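Local coordinates for TT1561 protein (Thermus thermophilus, PDB 1UF3) that is of unknown function but binds calcium ions and, belonging to the calcineurin-like metallophosphoesterases, is predicted to be a phosphoesterase, at residues 113-123 with 129-140; 152-160 with 170-178. One frame throughout, in Å; residues are numbered along the deposited sequence.

Contact 1. Residues 113-123 with 129-140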
loop_
_atom_site.group_PDB
_atom_site.type_symbol
_atom_site.label_atom_id
_atom_site.label_comp_id
_atom_site.label_asym_id
_atom_site.label_seq_id
_atom_site.Cartn_x
_atom_site.Cartn_y
_atom_site.Cartn_z
ATOM N N VAL A 113 31.146 13.143 7.898
ATOM C CA VAL A 113 32.304 13.306 8.752
ATOM C C VAL A 113 31.779 14.208 9.885
ATOM O O VAL A 113 31.506 15.402 9.679
ATOM C CB VAL A 113 33.481 13.964 8.038
ATOM C CG1 VAL A 113 34.629 14.110 9.010
ATOM C CG2 VAL A 113 33.934 13.118 6.844
ATOM N N GLY A 114 31.575 13.597 11.052
ATOM C CA GLY A 114 31.079 14.313 12.211
ATOM C C GLY A 114 32.213 14.910 13.037
ATOM O O GLY A 114 33.359 14.931 12.602
ATOM N N GLY A 115 31.893 15.386 14.236
ATOM C CA GLY A 115 32.904 15.995 15.085
ATOM C C GLY A 115 33.247 17.372 14.549
ATOM O O GLY A 115 32.621 17.858 13.607
ATOM N N GLU A 116 34.244 18.014 15.134
ATOM C CA GLU A 116 34.652 19.326 14.650
ATOM C C GLU A 116 35.696 19.156 13.573
ATOM O O GLU A 116 36.724 18.553 13.824
ATOM C CB GLU A 116 35.285 20.143 15.776
ATOM C CG GLU A 116 35.765 21.522 15.333
ATOM C CD GLU A 116 36.673 22.179 16.369
ATOM O OE1 GLU A 116 36.570 21.833 17.564
ATOM O OE2 GLU A 116 37.487 23.044 15.977
ATOM N N ILE A 117 35.453 19.654 12.368
ATOM C CA ILE A 117 36.505 19.551 11.374
ATOM C C ILE A 117 37.310 20.855 11.503
ATOM O O ILE A 117 36.867 21.913 11.058
ATOM C CB ILE A 117 35.977 19.424 9.924
ATOM C CG1 ILE A 117 35.206 18.108 9.737
ATOM C CG2 ILE A 117 37.167 19.409 8.964
ATOM C CD1 ILE A 117 34.372 18.032 8.423
ATOM N N ALA A 118 38.477 20.769 12.136
ATOM C CA ALA A 118 39.358 21.917 12.340
ATOM C C ALA A 118 40.264 22.078 11.129
ATOM O O ALA A 118 40.534 21.100 10.416
ATOM C CB ALA A 118 40.197 21.708 13.600
ATOM N N ASP A 119 40.743 23.299 10.889
ATOM C CA ASP A 119 41.604 23.526 9.735
ATOM C C ASP A 119 42.845 22.658 9.851
ATOM O O ASP A 119 43.270 22.020 8.881
ATOM C CB ASP A 119 42.017 25.006 9.621
ATOM C CG ASP A 119 40.817 25.953 9.581
ATOM O OD1 ASP A 119 39.709 25.504 9.206
ATOM O OD2 ASP A 119 40.981 27.151 9.922
ATOM N N GLU A 120 43.405 22.623 11.055
ATOM C CA GLU A 120 44.616 21.862 11.316
ATOM C C GLU A 120 44.584 21.259 12.706
ATOM O O GLU A 120 43.531 21.111 13.309
ATOM C CB GLU A 120 45.838 22.783 11.215
ATOM C CG GLU A 120 46.495 22.838 9.859
ATOM C CD GLU A 120 47.685 23.798 9.832
ATOM O OE1 GLU A 120 47.468 25.036 9.877
ATOM O OE2 GLU A 120 48.838 23.302 9.773
ATOM N N GLY A 121 45.765 20.930 13.208
ATOM C CA GLY A 121 45.875 20.375 14.538
ATOM C C GLY A 121 45.964 18.864 14.600
ATOM O O GLY A 121 46.142 18.170 13.589
ATOM N N GLU A 122 45.843 18.360 15.819
ATOM C CA GLU A 122 45.898 16.931 16.078
ATOM C C GLU A 122 44.511 16.354 16.261
ATOM O O GLU A 122 43.629 16.984 16.849
ATOM C CB GLU A 122 46.719 16.639 17.338
ATOM C CG GLU A 122 48.194 16.735 17.110
ATOM C CD GLU A 122 48.655 15.703 16.123
ATOM O OE1 GLU A 122 49.505 16.031 15.268
ATOM O OE2 GLU A 122 48.165 14.558 16.214
ATOM N N PRO A 123 44.291 15.153 15.726
ATOM C CA PRO A 123 42.984 14.517 15.871
ATOM C C PRO A 123 42.780 14.209 17.356
ATOM O O PRO A 123 43.750 13.979 18.077
ATOM C CB PRO A 123 43.125 13.238 15.047
ATOM C CG PRO A 123 44.124 13.609 13.990
ATOM C CD PRO A 123 45.146 14.417 14.774
ATOM N N LEU A 129 35.574 15.292 19.872
ATOM C CA LEU A 129 35.784 14.697 18.550
ATOM C C LEU A 129 36.267 15.848 17.703
ATOM O O LEU A 129 35.516 16.775 17.437
ATOM C CB LEU A 129 34.494 14.134 17.946
ATOM C CG LEU A 129 33.746 13.052 18.734
ATOM C CD1 LEU A 129 32.680 12.393 17.836
ATOM C CD2 LEU A 129 34.729 12.015 19.241
ATOM N N ARG A 130 37.509 15.794 17.253
ATOM C CA ARG A 130 38.031 16.883 16.448
ATOM C C ARG A 130 38.950 16.302 15.406
ATOM O O ARG A 130 39.851 15.521 15.730
ATOM C CB ARG A 130 38.817 17.877 17.338
ATOM C CG ARG A 130 39.388 19.074 16.590
ATOM C CD ARG A 130 40.203 20.025 17.486
ATOM N NE ARG A 130 41.494 19.457 17.873
ATOM C CZ ARG A 130 41.772 18.927 19.067
ATOM N NH1 ARG A 130 40.851 18.887 20.028
ATOM N NH2 ARG A 130 42.977 18.417 19.297
ATOM N N TYR A 131 38.743 16.673 14.151
ATOM C CA TYR A 131 39.628 16.151 13.120
ATOM C C TYR A 131 40.126 17.250 12.226
ATOM O O TYR A 131 39.375 18.154 11.867
ATOM C CB TYR A 131 38.921 15.110 12.223
ATOM C CG TYR A 131 38.144 14.045 12.970
ATOM C CD1 TYR A 131 36.780 14.189 13.215
ATOM C CD2 TYR A 131 38.774 12.889 13.426
ATOM C CE1 TYR A 131 36.063 13.199 13.894
ATOM C CE2 TYR A 131 38.061 11.900 14.110
ATOM C CZ TYR A 131 36.723 12.065 14.335
ATOM O OH TYR A 131 36.043 11.104 15.027
ATOM N N PRO A 132 41.405 17.189 11.857
ATOM C CA PRO A 132 41.957 18.210 10.968
ATOM C C PRO A 132 41.408 17.947 9.556
ATOM O O PRO A 132 41.119 16.795 9.197
ATOM C CB PRO A 132 43.459 17.987 11.079
ATOM C CG PRO A 132 43.569 16.513 11.404
ATOM C CD PRO A 132 42.460 16.305 12.387
ATOM N N ALA A 133 41.266 19.002 8.760
ATOM C CA ALA A 133 40.726 18.866 7.413
ATOM C C ALA A 133 41.264 17.685 6.610
ATOM O O ALA A 133 40.485 16.988 5.974
ATOM C CB ALA A 133 40.937 20.161 6.619
ATOM N N TRP A 134 42.577 17.460 6.618
ATOM C CA TRP A 134 43.135 16.348 5.850
ATOM C C TRP A 134 42.508 14.999 6.220
ATOM O O TRP A 134 42.430 14.104 5.372
ATOM C CB TRP A 134 44.658 16.254 5.989
ATOM C CG TRP A 134 45.184 15.777 7.332
ATOM C CD1 TRP A 134 45.532 16.557 8.406
ATOM C CD2 TRP A 134 45.410 14.417 7.738
ATOM N NE1 TRP A 134 45.958 15.764 9.454
ATOM C CE2 TRP A 134 45.893 14.450 9.072
ATOM C CE3 TRP A 134 45.246 13.173 7.110
ATOM C CZ2 TRP A 134 46.214 13.286 9.787
ATOM C CZ3 TRP A 134 45.564 12.011 7.826
ATOM C CH2 TRP A 134 46.043 12.081 9.150
ATOM N N VAL A 135 42.058 14.848 7.465
ATOM C CA VAL A 135 41.453 13.592 7.868
ATOM C C VAL A 135 40.058 13.501 7.249
ATOM O O VAL A 135 39.665 12.442 6.747
ATOM C CB VAL A 135 41.355 13.433 9.415
ATOM C CG1 VAL A 135 40.405 12.256 9.769
ATOM C CG2 VAL A 135 42.728 13.125 9.999
ATOM N N ALA A 136 39.321 14.609 7.258
ATOM C CA ALA A 136 37.982 14.610 6.681
ATOM C C ALA A 136 38.067 14.314 5.187
ATOM O O ALA A 136 37.251 13.558 4.655
ATOM C CB ALA A 136 37.287 15.953 6.910
ATOM N N GLU A 137 39.054 14.917 4.519
ATOM C CA GLU A 137 39.249 14.714 3.087
ATOM C C GLU A 137 39.657 13.269 2.811
ATOM O O GLU A 137 39.196 12.653 1.840
ATOM C CB GLU A 137 40.322 15.664 2.556
ATOM C CG GLU A 137 40.879 15.267 1.213
ATOM C CD GLU A 137 41.943 16.242 0.727
ATOM O OE1 GLU A 137 42.704 15.893 -0.209
ATOM O OE2 GLU A 137 42.011 17.366 1.283
ATOM N N TYR A 138 40.528 12.729 3.660
ATOM C CA TYR A 138 40.954 11.352 3.487
ATOM C C TYR A 138 39.748 10.405 3.608
ATOM O O TYR A 138 39.680 9.403 2.904
ATOM C CB TYR A 138 42.032 10.980 4.522
ATOM C CG TYR A 138 42.681 9.626 4.266
ATOM C CD1 TYR A 138 43.724 9.496 3.352
ATOM C CD2 TYR A 138 42.221 8.469 4.917
ATOM C CE1 TYR A 138 44.302 8.259 3.083
ATOM C CE2 TYR A 138 42.796 7.214 4.650
ATOM C CZ TYR A 138 43.832 7.121 3.737
ATOM O OH TYR A 138 44.427 5.904 3.475
ATOM N N ARG A 139 38.797 10.715 4.492
ATOM C CA ARG A 139 37.626 9.859 4.654
ATOM C C ARG A 139 36.769 9.905 3.398
ATOM O O ARG A 139 36.285 8.885 2.927
ATOM C CB ARG A 139 36.715 10.301 5.818
ATOM C CG ARG A 139 37.315 10.313 7.217
ATOM C CD ARG A 139 38.060 9.039 7.562
ATOM N NE ARG A 139 38.562 9.094 8.932
ATOM C CZ ARG A 139 39.430 8.231 9.461
ATOM N NH1 ARG A 139 39.915 7.222 8.743
ATOM N NH2 ARG A 139 39.811 8.371 10.722
ATOM N N LEU A 140 36.572 11.106 2.868
ATOM C CA LEU A 140 35.726 11.272 1.698
ATOM C C LEU A 140 36.297 10.826 0.363
ATOM O O LEU A 140 35.538 10.581 -0.573
ATOM C CB LEU A 140 35.270 12.721 1.597
ATOM C CG LEU A 140 34.516 13.186 2.852
ATOM C CD1 LEU A 140 34.265 14.685 2.757
ATOM C CD2 LEU A 140 33.196 12.407 3.013
HETATM O O HOH W 1 44.377 19.623 7.778
HETATM O O HOH W 2 42.815 19.328 15.164
#

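Contact 2. Residues 152-160 with 170-178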
loop_
_atom_site.group_PDB
_atom_site.type_symbol
_atom_site.label_atom_id
_atom_site.label_comp_id
_atom_site.label_asym_id
_atom_site.label_seq_id
_atom_site.Cartn_x
_atom_site.Cartn_y
_atom_site.Cartn_z
ATOM N N ILE A 152 24.950 12.723 -0.708
ATOM C CA ILE A 152 24.328 13.451 0.407
ATOM C C ILE A 152 25.361 13.380 1.536
ATOM O O ILE A 152 25.729 12.286 1.983
ATOM C CB ILE A 152 23.010 12.797 0.880
ATOM C CG1 ILE A 152 21.948 12.890 -0.227
ATOM C CG2 ILE A 152 22.510 13.496 2.169
ATOM C CD1 ILE A 152 20.551 12.419 0.165
ATOM N N PHE A 153 25.862 14.543 1.954
ATOM C CA PHE A 153 26.876 14.628 2.997
ATOM C C PHE A 153 26.301 15.132 4.307
ATOM O O PHE A 153 25.433 15.990 4.317
ATOM C CB PHE A 153 28.014 15.595 2.597
ATOM C CG PHE A 153 28.970 15.065 1.548
ATOM C CD1 PHE A 153 28.858 13.769 1.034
ATOM C CD2 PHE A 153 30.001 15.863 1.097
ATOM C CE1 PHE A 153 29.762 13.298 0.098
ATOM C CE2 PHE A 153 30.917 15.394 0.153
ATOM C CZ PHE A 153 30.798 14.116 -0.344
ATOM N N LEU A 154 26.807 14.599 5.412
ATOM C CA LEU A 154 26.383 15.040 6.745
ATOM C C LEU A 154 27.628 15.515 7.481
ATOM O O LEU A 154 28.588 14.778 7.625
ATOM C CB LEU A 154 25.727 13.900 7.538
ATOM C CG LEU A 154 24.207 13.787 7.413
ATOM C CD1 LEU A 154 23.854 13.255 6.021
ATOM C CD2 LEU A 154 23.660 12.867 8.508
ATOM N N PHE A 155 27.636 16.763 7.916
ATOM C CA PHE A 155 28.791 17.286 8.655
ATOM C C PHE A 155 28.259 18.044 9.856
ATOM O O PHE A 155 27.116 18.528 9.862
ATOM C CB PHE A 155 29.588 18.340 7.875
ATOM C CG PHE A 155 30.212 17.862 6.622
ATOM C CD1 PHE A 155 29.903 18.496 5.410
ATOM C CD2 PHE A 155 31.200 16.892 6.650
ATOM C CE1 PHE A 155 30.582 18.174 4.258
ATOM C CE2 PHE A 155 31.880 16.559 5.510
ATOM C CZ PHE A 155 31.574 17.209 4.297
ATOM N N HIS A 156 29.096 18.173 10.870
ATOM C CA HIS A 156 28.661 18.969 11.987
ATOM C C HIS A 156 29.103 20.413 11.663
ATOM O O HIS A 156 28.326 21.356 11.778
ATOM C CB HIS A 156 29.300 18.518 13.281
ATOM C CG HIS A 156 28.917 19.384 14.436
ATOM N ND1 HIS A 156 29.592 20.547 14.745
ATOM C CD2 HIS A 156 27.851 19.331 15.268
ATOM C CE1 HIS A 156 28.953 21.173 15.720
ATOM N NE2 HIS A 156 27.892 20.455 16.054
ATOM N N THR A 157 30.347 20.538 11.225
ATOM C CA THR A 157 30.998 21.792 10.890
ATOM C C THR A 157 30.432 22.487 9.648
ATOM O O THR A 157 30.357 21.894 8.576
ATOM C CB THR A 157 32.491 21.519 10.701
ATOM O OG1 THR A 157 33.015 21.014 11.935
ATOM C CG2 THR A 157 33.256 22.782 10.285
HETATM N N MSE A 158 30.025 23.743 9.803
HETATM C CA MSE A 158 29.467 24.522 8.696
HETATM C C MSE A 158 30.525 25.003 7.722
HETATM O O MSE A 158 31.637 25.349 8.118
HETATM C CB MSE A 158 28.757 25.762 9.218
HETATM C CG MSE A 158 27.433 25.536 9.846
HETATM SE SE MSE A 158 26.437 27.199 9.779
HETATM C CE MSE A 158 26.461 27.468 7.873
ATOM N N PRO A 159 30.191 25.040 6.425
ATOM C CA PRO A 159 31.170 25.511 5.441
ATOM C C PRO A 159 31.145 27.045 5.395
ATOM O O PRO A 159 30.160 27.675 5.773
ATOM C CB PRO A 159 30.666 24.905 4.140
ATOM C CG PRO A 159 29.179 24.970 4.328
ATOM C CD PRO A 159 29.011 24.474 5.749
ATOM N N TYR A 160 32.243 27.640 4.961
ATOM C CA TYR A 160 32.300 29.085 4.841
ATOM C C TYR A 160 31.370 29.436 3.693
ATOM O O TYR A 160 31.476 28.841 2.615
ATOM C CB TYR A 160 33.701 29.524 4.476
ATOM C CG TYR A 160 33.730 30.934 3.960
ATOM C CD1 TYR A 160 33.717 32.011 4.846
ATOM C CD2 TYR A 160 33.768 31.195 2.588
ATOM C CE1 TYR A 160 33.752 33.326 4.386
ATOM C CE2 TYR A 160 33.800 32.513 2.108
ATOM C CZ TYR A 160 33.794 33.575 3.019
ATOM O OH TYR A 160 33.839 34.882 2.580
ATOM N N HIS A 170 36.564 27.072 5.459
ATOM C CA HIS A 170 36.897 27.115 4.036
ATOM C C HIS A 170 37.241 25.695 3.561
ATOM O O HIS A 170 37.025 25.335 2.394
ATOM C CB HIS A 170 38.089 28.053 3.806
ATOM C CG HIS A 170 37.755 29.502 4.000
ATOM N ND1 HIS A 170 37.260 30.294 2.985
ATOM C CD2 HIS A 170 37.783 30.280 5.106
ATOM C CE1 HIS A 170 36.995 31.498 3.458
ATOM N NE2 HIS A 170 37.301 31.517 4.744
ATOM N N GLU A 171 37.789 24.892 4.461
ATOM C CA GLU A 171 38.134 23.523 4.093
ATOM C C GLU A 171 36.875 22.714 3.795
ATOM O O GLU A 171 36.820 21.954 2.822
ATOM C CB GLU A 171 38.913 22.836 5.216
ATOM C CG GLU A 171 40.397 22.738 4.969
ATOM C CD GLU A 171 41.080 24.047 5.154
ATOM O OE1 GLU A 171 40.557 24.852 5.956
ATOM O OE2 GLU A 171 42.130 24.265 4.516
ATOM N N VAL A 172 35.866 22.862 4.643
ATOM C CA VAL A 172 34.628 22.135 4.432
ATOM C C VAL A 172 33.992 22.611 3.125
ATOM O O VAL A 172 33.473 21.810 2.346
ATOM C CB VAL A 172 33.670 22.333 5.607
ATOM C CG1 VAL A 172 32.305 21.785 5.266
ATOM C CG2 VAL A 172 34.232 21.619 6.841
ATOM N N ALA A 173 34.045 23.918 2.885
ATOM C CA ALA A 173 33.500 24.482 1.663
ATOM C C ALA A 173 34.232 23.829 0.496
ATOM O O ALA A 173 33.618 23.478 -0.519
ATOM C CB ALA A 173 33.717 25.991 1.639
ATOM N N HIS A 174 35.543 23.660 0.673
ATOM C CA HIS A 174 36.411 23.066 -0.335
ATOM C C HIS A 174 36.052 21.596 -0.632
ATOM O O HIS A 174 36.110 21.164 -1.787
ATOM C CB HIS A 174 37.873 23.204 0.110
ATOM C CG HIS A 174 38.866 22.733 -0.908
ATOM N ND1 HIS A 174 39.582 21.561 -0.764
ATOM C CD2 HIS A 174 39.245 23.263 -2.097
ATOM C CE1 HIS A 174 40.358 21.390 -1.823
ATOM N NE2 HIS A 174 40.172 22.408 -2.647
ATOM N N LEU A 175 35.663 20.849 0.399
ATOM C CA LEU A 175 35.274 19.438 0.241
ATOM C C LEU A 175 33.957 19.412 -0.524
ATOM O O LEU A 175 33.720 18.560 -1.370
ATOM C CB LEU A 175 35.054 18.770 1.604
ATOM C CG LEU A 175 36.174 18.678 2.645
ATOM C CD1 LEU A 175 35.573 18.233 3.992
ATOM C CD2 LEU A 175 37.256 17.706 2.182
ATOM N N ILE A 176 33.077 20.345 -0.202
ATOM C CA ILE A 176 31.808 20.396 -0.896
ATOM C C ILE A 176 32.054 20.740 -2.366
ATOM O O ILE A 176 31.452 20.136 -3.258
ATOM C CB ILE A 176 30.879 21.413 -0.240
ATOM C CG1 ILE A 176 30.575 20.951 1.191
ATOM C CG2 ILE A 176 29.614 21.571 -1.062
ATOM C CD1 ILE A 176 29.620 21.820 1.936
ATOM N N LYS A 177 32.969 21.674 -2.629
ATOM C CA LYS A 177 33.253 22.057 -4.008
ATOM C C LYS A 177 33.916 20.918 -4.783
ATOM O O LYS A 177 33.698 20.763 -5.982
ATOM C CB LYS A 177 34.153 23.301 -4.051
ATOM C CG LYS A 177 33.448 24.598 -3.661
ATOM C CD LYS A 177 34.406 25.791 -3.727
ATOM C CE LYS A 177 33.716 27.072 -3.286
ATOM N NZ LYS A 177 34.466 28.289 -3.730
ATOM N N THR A 178 34.723 20.117 -4.096
ATOM C CA THR A 178 35.401 18.995 -4.752
ATOM C C THR A 178 34.457 17.817 -5.070
ATOM O O THR A 178 34.471 17.272 -6.174
ATOM C CB THR A 178 36.563 18.488 -3.876
ATOM O OG1 THR A 178 37.435 19.584 -3.565
ATOM C CG2 THR A 178 37.361 17.416 -4.599
#

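Contact 1. Residues 113-123 with 129-140
The Y131 ring turns its edge to the backbone of 113-123: G114 O lies near the ring plane, 3.5 Å from Y131 CE1. The guanidinium of R130 has a water in its plane at one edge, accepting from NE and donating to the carbonyl oxygens of E120 and E122, while NH2 gives a weak, oblique bond of 2.9 Å to E122 O. R130 runs alongside E116, and a bend at chi3 (72°) carries its head across to the 120-122 turn. Strands 116-118 and 130-132 pair in parallel. E116 N to L129 O is almost straight (176°), and Y131 N reaches E116 O in 2.8 Å; A118 N bonds to Y131 O. At P132, the N-cap residue of helix 133-140, P123 CG rests on P132 CD at 3.6 Å, the two rings crossing at about a right angle. A136 CB touches both V113 CG1 and I117 CD1, each 3.9 Å away. Y131 OH bonds to E125 and R139 salt-bridges E99, glutamates that ligate calcium in this protein although not in this chain. Strand pairing followed directly by a capped helix thus builds one margin of a sheet in the metallophosphoesterase fold, close to a metal-binding region.

Contact 2. Residues 152-160 with 170-178
On the helix that Y160 and F155 pack against, the carbonyl oxygen of H174 is gripped twice: T178 OG1 donates to H174 O at 2.7 Å and T178 N to the same atom at 2.9 Å, from opposite faces of the carbonyl plane. This spends the threonine hydroxyl inside the helix, and the contact itself is made by other groups. At the helix start the rings of Y160 and H170 form an offset stack, centroids 4.0 Å apart and planes 23° from parallel. H170 CE1 sits over the centre of the phenol ring, and Y160 CB in turn lies above the imidazole, a CH-pi contact directly over its face. A chi1 of 164° sets the ring of Y160 opposite its backbone N, which lays it alongside H170, while the hydroxyl bonds to E166. Replacing Y160 by an alanine would probably leave the imidazole of H170 free to turn and E166 without its hydroxyl partner. Further in, P159 CB meets V172 CG1 at 3.7 Å and also touches A173 and the end of I176. T157 contributes CG2, 3.8 Å from V172 CG2, its hydroxyl being engaged with I117 N. The F155 ring presents an edge to I176 CG1, with CE1 4.1 Å away, and its CZ reaches L175 CD1. Strand 152-155 and the helix run nearly antiparallel (169°), as strand and helix of a beta-alpha-beta unit do. No hydrogen bond spans the two segments, so the join rests on apolar fit and one ring stack, the hydroxyls of T157 and Y160 bonding outside the two segments.

Overall arrangement
Followed from the N terminus, the chain enters contact 1 along strand 108-118, loops through 119-129, which includes E125, and returns as strand 130-132 and helix 133-140. Only after that loop is closed does strand 151-155 begin; residues 156-169 then lead to helix 170-179, closing contact 2. The two are therefore in series, neither nested nor crossed, yet their centres lie 11 Å apart. Strands 108-118 and 151-155 are neighbours in one sheet, where V113 N bonds to L154 O. L140 and E137 of the first helix touch L175 of the second, and L140 also touches F155 of the strand. Together the contacts tie two successive helices to a shared sheet.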